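Local coordinates for protein SmhB (Serratia marcescens, PDB 6ZZ5) that is a component, here in soluble form, of the tripartite alpha-pore-forming toxin Smh and probably takes part in assembling its membrane pore, at residues A[23-26]-A[27-31]; A[95-99]-A[100-104]; A[260-263]-A[264-267]; A[302-305]-A[306-310]. All coordinates share one frame; numbering follows the deposited sequence. Where two conformers were deposited one is given.

Contact 1: residues A[23-26]-A[27-31]; sequences QTYC and NSVRQ
Ser-28 folds its hydroxyl back on the helix that carries it: OG donates to the carbonyl O of Tyr-25, three residues earlier, at 2.6 Å and is also hydrogen-bonded to Gly-214 N. The torsion behind this tucks OG over the serine's own backbone (chi1 79°), and the same oxygen lies over one face of the Tyr-25 ring. Tyr-25 O is gripped twice, since Val-29 N also donates to it, at 3.1 Å. CG2 of Val-29 reaches the ring atom CD1 of Tyr-25 at 4.1 Å, so hydroxyl and methyl both pack against the tyrosine. This side is buried: Ile-216 touches Tyr-25 and Ser-28, while Leu-267 covers Tyr-25, Cys-26 and Val-29. The other flank is looser. Asn-27 N bonds to Gln-23 O at 2.9 Å, and the two side chains run side by side with amide planes 18° apart, yet they come no closer than 4.1 Å, from Gln-23 CG to Asn-27 ND2, and both residues are partly exposed. Beyond them Arg-30 N bonds to Cys-26 O at 3.0 Å, and the arginine side chain forms a salt bridge with Glu-62. These are the last turns of helix 4-30, a regular alpha-helix packed in the elongated helical bundle of an Hbl-like toxin.

Contact 2: residues A[95-99]-A[100-104]; sequences SGATK and EQWLS
Between Thr-98 and Trp-102 the chain passes from an extended loop into the first turn of helix 99-151. Trp-102 N donates to Thr-98 O at 3.0 Å, and Leu-103 N follows with a bond to Lys-99 O. Thr-98 itself is extended (psi 171°), whereas Lys-99 onward is helical. The Thr-98 side chain caps the turn: with OG1 set between the backbone N and the carbonyl carbon (chi1 63°), that oxygen faces the helix start and accepts from Gln-101 N at 3.2 Å. In return, Gln-101 OE1 accepts from Thr-98 N at 3.0 Å, the donor lying in the amide plane on a lone pair and the N-H pointing nearly straight, at 163°. This reciprocal pair is a capping box, with Thr-98 as N-cap, and it satisfies amide hydrogens that the start of a helix would otherwise leave without a backbone acceptor. OE1 of Gln-101 also lies 3.4 Å from Ala-97 CA, which brings the glutamine amide against the loop. On the more buried side, Ala-97 CB packs 4.0 Å from Trp-102 CD1. A water in the plane of the indole, at its edge, accepts from Trp-102 NE1 and probably donates to Ala-97 O, which would tie the ring to the loop backbone. A second water links Thr-98 OG1 with Glu-100 OE2, to which it donates at 2.8 Å. Outside the turn, Lys-99 NZ donates to Leu-299 O, while Trp-102 rests on Leu-299 and Leu-309.

Contact 3: residues A[260-263]-A[264-267]; sequences IGSG and YRGL
Arg-265 folds back along helix 252-300 over the preceding turn, so that its guanidinium lies with one face over Ser-262 CA. The segment is regular alpha-helix, part of one of the long helices of the bundle. Arg-265 N donates to Gly-261 O at 2.9 Å with an almost straight N-H, 171°, and the aliphatic start of the side chain remains near that same oxygen, CG lying 3.6 Å from it. The turn beneath is held by Tyr-264 N donating to Ile-260 O at 2.8 Å and by Gly-266 N donating to Ser-262 O, also at 2.8 Å. The bend at chi3 (-66°) turns the guanidinium back toward the first segment, where NH2 comes within 3.5 Å of Ser-262 OG. The serine hydroxyl is itself hydrogen-bonded to Ser-258 O. On another side of the helix Tyr-264 extends away to pack on Ala-56, Ala-57 and His-60 of helix 44-92 and on Asp-137 and Ser-138 of helix 99-151. Ile-260 joins the same two helices through Ile-50 and Tyr-141. Farther out, Gln-142 accepts a weak bond from Arg-265 NE, and the guanidinium is probably fixed mainly by the salt bridge from its NH1 to Asp-167 OD1.

Contact 4: residues A[302-305]-A[306-310]; sequences GIID and DSFLR. With SO4 (sulfate ion), chain D.
Apolar contact first joins Ile-304 to the helix that follows it. Its CG2 methyl sits over one face of the Phe-308 ring, 3.9 Å from the centroid and 13° off the ring normal, in a CH-pi contact. The other branch runs past the ring: with CG1 folded in above the residue's main chain (chi1 64°), Ile-304 CD1 lies 3.8 Å from Phe-308 CD2 and continues to Leu-309 CD2 at 4.2 Å, meeting the leucine side chain at about a right angle. The isoleucine thus spans two residues of the first turn, and Leu-309 carries the apolar patch inward onto Leu-299 and Leu-106.

Hydrogen bonding secures the same turn from the backbone side. Asp-305 is the N-cap of helix 306-319; its OD1 accepts from Phe-308 N at 3.1 Å, met nearly end-on to the C-O bond. The carbonyl O of Asp-305 adds two weak bonds, from Phe-308 N and from Leu-309 N. The negative carboxylate at this helix start probably also interacts favourably with the helix dipole. Just upstream, Gly-302 closes helix 252-300 with positive phi in a Schellman motif, so one helix ends and another begins within a few residues.

Ionic contact is made with a sulfate, probably acquired from the crystallisation liquor. Arg-310 grips two of its oxygens, NH2 to O3 at 2.7 Å and NH1 to O1 at 3.2 Å, with the sulfur in the guanidinium plane at its edge. One face of that guanidinium lies over the backbone carbon C of Asp-306.

The four local contacts form two pairs at separate places along the elongated molecule. Contacts 1 and 3 lie near its middle, their centres 11 Å apart, where helices 4-30 and 252-300 pack together: Tyr-25 OH makes a probable hydrogen bond to Gly-263 O at 3.3 Å, and Cys-26 SG packs on Leu-267 CD1. Contacts 2 and 4, with centres 10 Å apart, bring two helix starts together at one end, where Asp-306 OD2 lies 3.1 Å from Lys-99 N and Trp-102 packs against Asp-306. The sulfate bound by Arg-310 is about 6 Å from the Lys-99 side chain, between nearest atoms. Contacts 1 and 2 are 51 Å apart between centres, contacts 3 and 4 55 Å.

Contact 1: residues A[23-26]-A[27-31]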
loop_
_atom_site.group_PDB
_atom_site.type_symbol
_atom_site.label_atom_id
_atom_site.label_comp_id
_atom_site.label_asym_id
_atom_site.label_seq_id
_atom_site.Cartn_x
_atom_site.Cartn_y
_atom_site.Cartn_z
ATOM N N GLN A 23 -1.423 3.823 1.956
ATOM C CA GLN A 23 -2.282 5.001 2.246
ATOM C C GLN A 23 -2.216 5.353 3.760
ATOM O O GLN A 23 -1.962 6.533 4.131
ATOM C CB GLN A 23 -3.737 4.708 1.878
ATOM C CG GLN A 23 -4.667 5.808 2.286
ATOM C CD GLN A 23 -6.071 5.503 1.820
ATOM O OE1 GLN A 23 -6.656 4.540 2.247
ATOM N NE2 GLN A 23 -6.623 6.356 0.998
ATOM N N THR A 24 -2.383 4.364 4.620
ATOM C CA THR A 24 -2.305 4.579 6.090
ATOM C C THR A 24 -0.912 5.091 6.469
ATOM O O THR A 24 -0.815 6.007 7.289
ATOM C CB THR A 24 -2.620 3.296 6.853
ATOM O OG1 THR A 24 -3.914 2.879 6.411
ATOM C CG2 THR A 24 -2.652 3.503 8.347
ATOM N N TYR A 25 0.133 4.475 5.923
ATOM C CA TYR A 25 1.511 4.924 6.172
ATOM C C TYR A 25 1.652 6.399 5.835
ATOM O O TYR A 25 2.254 7.160 6.637
ATOM C CB TYR A 25 2.529 4.038 5.449
ATOM C CG TYR A 25 3.878 4.031 6.123
ATOM C CD1 TYR A 25 4.709 5.132 6.052
ATOM C CD2 TYR A 25 4.326 2.913 6.810
ATOM C CE1 TYR A 25 5.924 5.163 6.723
ATOM C CE2 TYR A 25 5.543 2.916 7.483
ATOM C CZ TYR A 25 6.344 4.036 7.419
ATOM O OH TYR A 25 7.518 3.972 8.085
ATOM N N CYS A 26 1.176 6.794 4.651
ATOM C CA CYS A 26 1.229 8.202 4.167
ATOM C C CYS A 26 0.488 9.119 5.154
ATOM O O CYS A 26 0.962 10.246 5.398
ATOM C CB CYS A 26 0.652 8.347 2.751
ATOM S SG CYS A 26 1.766 7.655 1.512
ATOM N N ASN A 27 -0.674 8.704 5.645
ATOM C CA ASN A 27 -1.445 9.514 6.635
ATOM C C ASN A 27 -0.588 9.726 7.898
ATOM O O ASN A 27 -0.633 10.848 8.516
ATOM C CB ASN A 27 -2.798 8.858 6.970
ATOM C CG ASN A 27 -3.775 8.912 5.830
ATOM O OD1 ASN A 27 -3.720 9.836 5.059
ATOM N ND2 ASN A 27 -4.710 7.982 5.799
ATOM N N SER A 28 0.197 8.732 8.272
ATOM C CA SER A 28 1.038 8.808 9.495
ATOM C C SER A 28 2.150 9.832 9.281
ATOM O O SER A 28 2.469 10.598 10.234
ATOM C CB SER A 28 1.598 7.490 9.945
ATOM O OG SER A 28 2.741 7.059 9.188
ATOM N N VAL A 29 2.644 9.923 8.049
ATOM C CA VAL A 29 3.707 10.894 7.699
ATOM C C VAL A 29 3.109 12.271 7.786
ATOM O O VAL A 29 3.757 13.153 8.295
ATOM C CB VAL A 29 4.312 10.601 6.305
ATOM C CG1 VAL A 29 5.280 11.689 5.835
ATOM C CG2 VAL A 29 4.963 9.246 6.279
ATOM N N ARG A 30 1.907 12.427 7.261
ATOM C CA ARG A 30 1.244 13.740 7.256
ATOM C C ARG A 30 0.758 14.131 8.631
ATOM O O ARG A 30 0.392 15.326 8.786
ATOM C CB ARG A 30 0.121 13.790 6.229
ATOM C CG ARG A 30 0.752 13.707 4.839
ATOM C CD ARG A 30 -0.161 13.930 3.703
ATOM N NE ARG A 30 -1.026 15.089 3.766
ATOM C CZ ARG A 30 -0.697 16.305 3.350
ATOM N NH1 ARG A 30 0.534 16.593 2.951
ATOM N NH2 ARG A 30 -1.617 17.235 3.338
ATOM N N GLN A 31 0.781 13.236 9.603
ATOM C CA GLN A 31 0.341 13.650 10.980
ATOM C C GLN A 31 1.533 13.928 11.874
ATOM O O GLN A 31 1.303 14.271 13.000
ATOM C CB GLN A 31 -0.632 12.636 11.555
ATOM C CG GLN A 31 -1.930 12.627 10.767
ATOM C CD GLN A 31 -2.945 11.649 11.323
ATOM O OE1 GLN A 31 -2.878 11.249 12.487
ATOM N NE2 GLN A 31 -3.820 11.205 10.460
#

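Contact 2: residues A[95-99]-A[100-104]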
loop_
_atom_site.group_PDB
_atom_site.type_symbol
_atom_site.label_atom_id
_atom_site.label_comp_id
_atom_site.label_asym_id
_atom_site.label_seq_id
_atom_site.Cartn_x
_atom_site.Cartn_y
_atom_site.Cartn_z
ATOM N N SER A 95 -24.766 -17.005 -29.476
ATOM C CA SER A 95 -26.009 -17.267 -30.223
ATOM C C SER A 95 -26.133 -16.270 -31.405
ATOM O O SER A 95 -26.908 -15.280 -31.332
ATOM C CB SER A 95 -27.210 -17.307 -29.297
ATOM O OG SER A 95 -28.358 -17.654 -30.031
ATOM N N GLY A 96 -25.430 -16.559 -32.496
ATOM C CA GLY A 96 -25.719 -15.994 -33.825
ATOM C C GLY A 96 -24.648 -15.063 -34.361
ATOM O O GLY A 96 -24.770 -14.695 -35.524
ATOM N N ALA A 97 -23.642 -14.648 -33.612
ATOM C CA ALA A 97 -22.683 -13.646 -34.134
ATOM C C ALA A 97 -21.886 -14.231 -35.311
ATOM O O ALA A 97 -21.492 -15.419 -35.188
ATOM C CB ALA A 97 -21.726 -13.254 -33.089
ATOM N N THR A 98 -21.615 -13.450 -36.351
ATOM C CA THR A 98 -20.856 -13.952 -37.545
ATOM C C THR A 98 -19.358 -13.899 -37.254
ATOM O O THR A 98 -18.947 -13.238 -36.258
ATOM C CB THR A 98 -21.154 -13.142 -38.807
ATOM O OG1 THR A 98 -20.679 -11.818 -38.497
ATOM C CG2 THR A 98 -22.617 -13.143 -39.160
ATOM N N LYS A 99 -18.556 -14.478 -38.140
ATOM C CA LYS A 99 -17.094 -14.406 -37.980
ATOM C C LYS A 99 -16.662 -12.932 -38.028
ATOM O O LYS A 99 -15.784 -12.522 -37.271
ATOM C CB LYS A 99 -16.413 -15.228 -39.057
ATOM C CG LYS A 99 -14.909 -15.156 -38.919
ATOM C CD LYS A 99 -14.171 -16.025 -39.934
ATOM C CE LYS A 99 -12.666 -15.785 -39.872
ATOM N NZ LYS A 99 -11.962 -16.917 -40.529
ATOM N N GLU A 100 -17.277 -12.147 -38.897
ATOM C CA GLU A 100 -16.956 -10.707 -39.029
ATOM C C GLU A 100 -17.188 -10.030 -37.657
ATOM O O GLU A 100 -16.406 -9.169 -37.275
ATOM C CB GLU A 100 -17.892 -10.143 -40.078
ATOM C CG GLU A 100 -17.680 -8.709 -40.381
ATOM C CD GLU A 100 -18.673 -8.220 -41.422
ATOM O OE1 GLU A 100 -18.228 -7.527 -42.319
ATOM O OE2 GLU A 100 -19.899 -8.488 -41.280
ATOM N N GLN A 101 -18.318 -10.304 -37.032
ATOM C CA GLN A 101 -18.667 -9.703 -35.712
ATOM C C GLN A 101 -17.666 -10.134 -34.653
ATOM O O GLN A 101 -17.224 -9.267 -33.860
ATOM C CB GLN A 101 -20.089 -10.105 -35.364
ATOM C CG GLN A 101 -21.107 -9.376 -36.225
ATOM C CD GLN A 101 -22.515 -9.691 -35.847
ATOM O OE1 GLN A 101 -22.949 -10.829 -35.940
ATOM N NE2 GLN A 101 -23.263 -8.645 -35.499
ATOM N N TRP A 102 -17.248 -11.403 -34.668
ATOM C CA TRP A 102 -16.233 -11.896 -33.701
ATOM C C TRP A 102 -14.894 -11.187 -33.927
ATOM O O TRP A 102 -14.259 -10.809 -32.916
ATOM C CB TRP A 102 -16.071 -13.406 -33.782
ATOM C CG TRP A 102 -17.060 -14.153 -32.979
ATOM C CD1 TRP A 102 -18.082 -14.924 -33.452
ATOM C CD2 TRP A 102 -17.054 -14.296 -31.556
ATOM N NE1 TRP A 102 -18.739 -15.484 -32.406
ATOM C CE2 TRP A 102 -18.133 -15.136 -31.243
ATOM C CE3 TRP A 102 -16.264 -13.796 -30.535
ATOM C CZ2 TRP A 102 -18.450 -15.482 -29.946
ATOM C CZ3 TRP A 102 -16.559 -14.158 -29.236
ATOM C CH2 TRP A 102 -17.629 -15.012 -28.959
ATOM N N LEU A 103 -14.481 -10.974 -35.179
ATOM C CA LEU A 103 -13.235 -10.235 -35.477
ATOM C C LEU A 103 -13.380 -8.799 -34.934
ATOM O O LEU A 103 -12.421 -8.292 -34.353
ATOM C CB LEU A 103 -12.957 -10.194 -36.989
ATOM C CG LEU A 103 -12.502 -11.523 -37.596
ATOM C CD1 LEU A 103 -12.621 -11.466 -39.122
ATOM C CD2 LEU A 103 -11.065 -11.878 -37.158
ATOM N N SER A 104 -14.511 -8.125 -35.168
ATOM C CA SER A 104 -14.658 -6.734 -34.663
ATOM C C SER A 104 -14.613 -6.758 -33.128
ATOM O O SER A 104 -13.912 -5.916 -32.531
ATOM C CB SER A 104 -15.917 -6.089 -35.178
ATOM O OG SER A 104 -15.879 -6.034 -36.587
HETATM O O HOH W 1 -21.431 -17.016 -32.781
HETATM O O HOH W 2 -21.829 -10.013 -40.006
#

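Contact 3: residues A[260-263]-A[264-267]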
loop_
_atom_site.group_PDB
_atom_site.type_symbol
_atom_site.label_atom_id
_atom_site.label_comp_id
_atom_site.label_asym_id
_atom_site.label_seq_id
_atom_site.Cartn_x
_atom_site.Cartn_y
_atom_site.Cartn_z
ATOM N N ILE A 260 12.317 9.651 12.983
ATOM C CA ILE A 260 11.852 10.256 11.721
ATOM C C ILE A 260 12.553 9.568 10.558
ATOM O O ILE A 260 11.865 9.310 9.569
ATOM C CB ILE A 260 12.027 11.780 11.756
ATOM C CG1 ILE A 260 10.959 12.369 12.686
ATOM C CG2 ILE A 260 11.915 12.371 10.378
ATOM C CD1 ILE A 260 11.294 13.707 13.172
ATOM N N GLY A 261 13.863 9.301 10.680
ATOM C CA GLY A 261 14.637 8.592 9.650
ATOM C C GLY A 261 14.048 7.209 9.350
ATOM O O GLY A 261 13.917 6.855 8.165
ATOM N N SER A 262 13.689 6.451 10.366
ATOM C CA SER A 262 13.086 5.104 10.205
ATOM C C SER A 262 11.739 5.287 9.512
ATOM O O SER A 262 11.464 4.484 8.663
ATOM C CB SER A 262 12.917 4.364 11.501
ATOM O OG SER A 262 14.172 4.183 12.130
ATOM N N GLY A 263 11.006 6.364 9.840
ATOM C CA GLY A 263 9.714 6.664 9.203
ATOM C C GLY A 263 9.892 6.997 7.729
ATOM O O GLY A 263 9.048 6.603 6.930
ATOM N N TYR A 264 10.940 7.734 7.389
ATOM C CA TYR A 264 11.217 8.176 6.014
ATOM C C TYR A 264 11.625 6.931 5.207
ATOM O O TYR A 264 11.106 6.719 4.075
ATOM C CB TYR A 264 12.255 9.296 6.035
ATOM C CG TYR A 264 12.213 10.320 4.927
ATOM C CD1 TYR A 264 11.580 10.084 3.724
ATOM C CD2 TYR A 264 12.796 11.554 5.104
ATOM C CE1 TYR A 264 11.526 11.031 2.729
ATOM C CE2 TYR A 264 12.689 12.550 4.134
ATOM C CZ TYR A 264 12.068 12.285 2.941
ATOM O OH TYR A 264 11.960 13.227 1.974
ATOM N N ARG A 265 12.517 6.110 5.760
ATOM C CA ARG A 265 12.939 4.843 5.091
ATOM C C ARG A 265 11.734 3.922 4.953
ATOM O O ARG A 265 11.618 3.317 3.911
ATOM C CB ARG A 265 14.147 4.222 5.807
ATOM C CG ARG A 265 15.404 5.017 5.406
ATOM C CD ARG A 265 16.773 4.505 5.904
ATOM N NE ARG A 265 16.768 4.648 7.353
ATOM C CZ ARG A 265 16.524 3.683 8.234
ATOM N NH1 ARG A 265 16.268 2.462 7.794
ATOM N NH2 ARG A 265 16.546 3.967 9.535
ATOM N N GLY A 266 10.888 3.838 5.982
ATOM C CA GLY A 266 9.681 2.975 5.990
ATOM C C GLY A 266 8.698 3.418 4.913
ATOM O O GLY A 266 8.048 2.533 4.256
ATOM N N LEU A 267 8.611 4.736 4.657
ATOM C CA LEU A 267 7.738 5.262 3.580
ATOM C C LEU A 267 8.313 4.792 2.230
ATOM O O LEU A 267 7.526 4.299 1.379
ATOM C CB LEU A 267 7.645 6.784 3.651
ATOM C CG LEU A 267 6.829 7.437 2.554
ATOM C CD1 LEU A 267 5.401 6.910 2.512
ATOM C CD2 LEU A 267 6.876 8.944 2.705
#

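Contact 4: residues A[302-305]-A[306-310]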
loop_
_atom_site.group_PDB
_atom_site.type_symbol
_atom_site.label_atom_id
_atom_site.label_comp_id
_atom_site.label_asym_id
_atom_site.label_seq_id
_atom_site.Cartn_x
_atom_site.Cartn_y
_atom_site.Cartn_z
ATOM N N GLY A 302 -7.754 -18.089 -39.739
ATOM C CA GLY A 302 -8.436 -19.403 -39.858
ATOM C C GLY A 302 -7.748 -20.512 -39.022
ATOM O O GLY A 302 -8.096 -21.677 -39.172
ATOM N N ILE A 303 -6.891 -20.169 -38.078
ATOM C CA ILE A 303 -6.286 -21.144 -37.136
ATOM C C ILE A 303 -7.300 -21.528 -36.049
ATOM O O ILE A 303 -7.263 -22.675 -35.599
ATOM C CB ILE A 303 -4.967 -20.586 -36.578
ATOM C CG1 ILE A 303 -3.887 -20.526 -37.665
ATOM C CG2 ILE A 303 -4.497 -21.400 -35.391
ATOM C CD1 ILE A 303 -2.709 -19.662 -37.303
ATOM N N ILE A 304 -8.151 -20.608 -35.597
ATOM C CA ILE A 304 -9.341 -20.941 -34.784
ATOM C C ILE A 304 -10.572 -20.491 -35.556
ATOM O O ILE A 304 -10.435 -19.728 -36.544
ATOM C CB ILE A 304 -9.294 -20.294 -33.394
ATOM C CG1 ILE A 304 -9.336 -18.762 -33.495
ATOM C CG2 ILE A 304 -8.112 -20.858 -32.583
ATOM C CD1 ILE A 304 -9.313 -18.081 -32.170
ATOM N N ASP A 305 -11.731 -20.994 -35.156
ATOM C CA ASP A 305 -13.033 -20.665 -35.791
ATOM C C ASP A 305 -14.013 -20.109 -34.730
ATOM O O ASP A 305 -13.644 -19.989 -33.526
ATOM C CB ASP A 305 -13.500 -21.881 -36.589
ATOM C CG ASP A 305 -13.862 -23.080 -35.747
ATOM O OD1 ASP A 305 -13.848 -22.960 -34.497
ATOM O OD2 ASP A 305 -14.057 -24.168 -36.360
ATOM N N ASP A 306 -15.224 -19.763 -35.146
ATOM C CA ASP A 306 -16.234 -19.180 -34.226
ATOM C C ASP A 306 -16.599 -20.186 -33.152
ATOM O O ASP A 306 -16.875 -19.787 -32.038
ATOM C CB ASP A 306 -17.464 -18.727 -35.018
ATOM C CG ASP A 306 -17.144 -17.529 -35.905
ATOM O OD1 ASP A 306 -16.045 -17.039 -35.823
ATOM O OD2 ASP A 306 -18.006 -17.083 -36.649
ATOM N N SER A 307 -16.602 -21.474 -33.468
ATOM C CA SER A 307 -16.948 -22.519 -32.480
ATOM C C SER A 307 -15.956 -22.490 -31.304
ATOM O O SER A 307 -16.382 -22.594 -30.145
ATOM C CB SER A 307 -17.005 -23.865 -33.153
ATOM O OG SER A 307 -17.444 -24.797 -32.215
ATOM N N PHE A 308 -14.676 -22.267 -31.589
ATOM C CA PHE A 308 -13.623 -22.195 -30.559
ATOM C C PHE A 308 -13.955 -21.026 -29.629
ATOM O O PHE A 308 -13.880 -21.127 -28.407
ATOM C CB PHE A 308 -12.269 -22.000 -31.225
ATOM C CG PHE A 308 -11.146 -21.930 -30.248
ATOM C CD1 PHE A 308 -10.505 -23.089 -29.847
ATOM C CD2 PHE A 308 -10.691 -20.708 -29.779
ATOM C CE1 PHE A 308 -9.429 -23.043 -28.970
ATOM C CE2 PHE A 308 -9.619 -20.663 -28.895
ATOM C CZ PHE A 308 -8.993 -21.828 -28.477
ATOM N N LEU A 309 -14.309 -19.896 -30.217
ATOM C CA LEU A 309 -14.582 -18.652 -29.446
ATOM C C LEU A 309 -15.884 -18.784 -28.642
ATOM O O LEU A 309 -15.915 -18.328 -27.493
ATOM C CB LEU A 309 -14.631 -17.475 -30.409
ATOM C CG LEU A 309 -13.267 -17.098 -30.988
ATOM C CD1 LEU A 309 -13.460 -16.188 -32.176
ATOM C CD2 LEU A 309 -12.400 -16.447 -29.913
ATOM N N ARG A 310 -16.910 -19.409 -29.212
ATOM C CA ARG A 310 -18.115 -19.724 -28.416
ATOM C C ARG A 310 -17.716 -20.524 -27.167
ATOM O O ARG A 310 -18.118 -20.104 -26.063
ATOM C CB ARG A 310 -19.150 -20.416 -29.288
ATOM C CG ARG A 310 -19.653 -19.523 -30.401
ATOM C CD ARG A 310 -20.953 -20.019 -31.025
ATOM N NE ARG A 310 -20.583 -20.962 -32.031
ATOM C CZ ARG A 310 -20.498 -20.746 -33.348
ATOM N NH1 ARG A 310 -20.824 -19.598 -33.919
ATOM N NH2 ARG A 310 -20.082 -21.727 -34.109
HETATM S S SO4 D . -19.945 -20.364 -37.719
HETATM O O1 SO4 D . -20.054 -19.119 -36.984
HETATM O O2 SO4 D . -21.126 -20.566 -38.502
HETATM O O3 SO4 D . -19.788 -21.447 -36.794
HETATM O O4 SO4 D . -18.787 -20.321 -38.569
#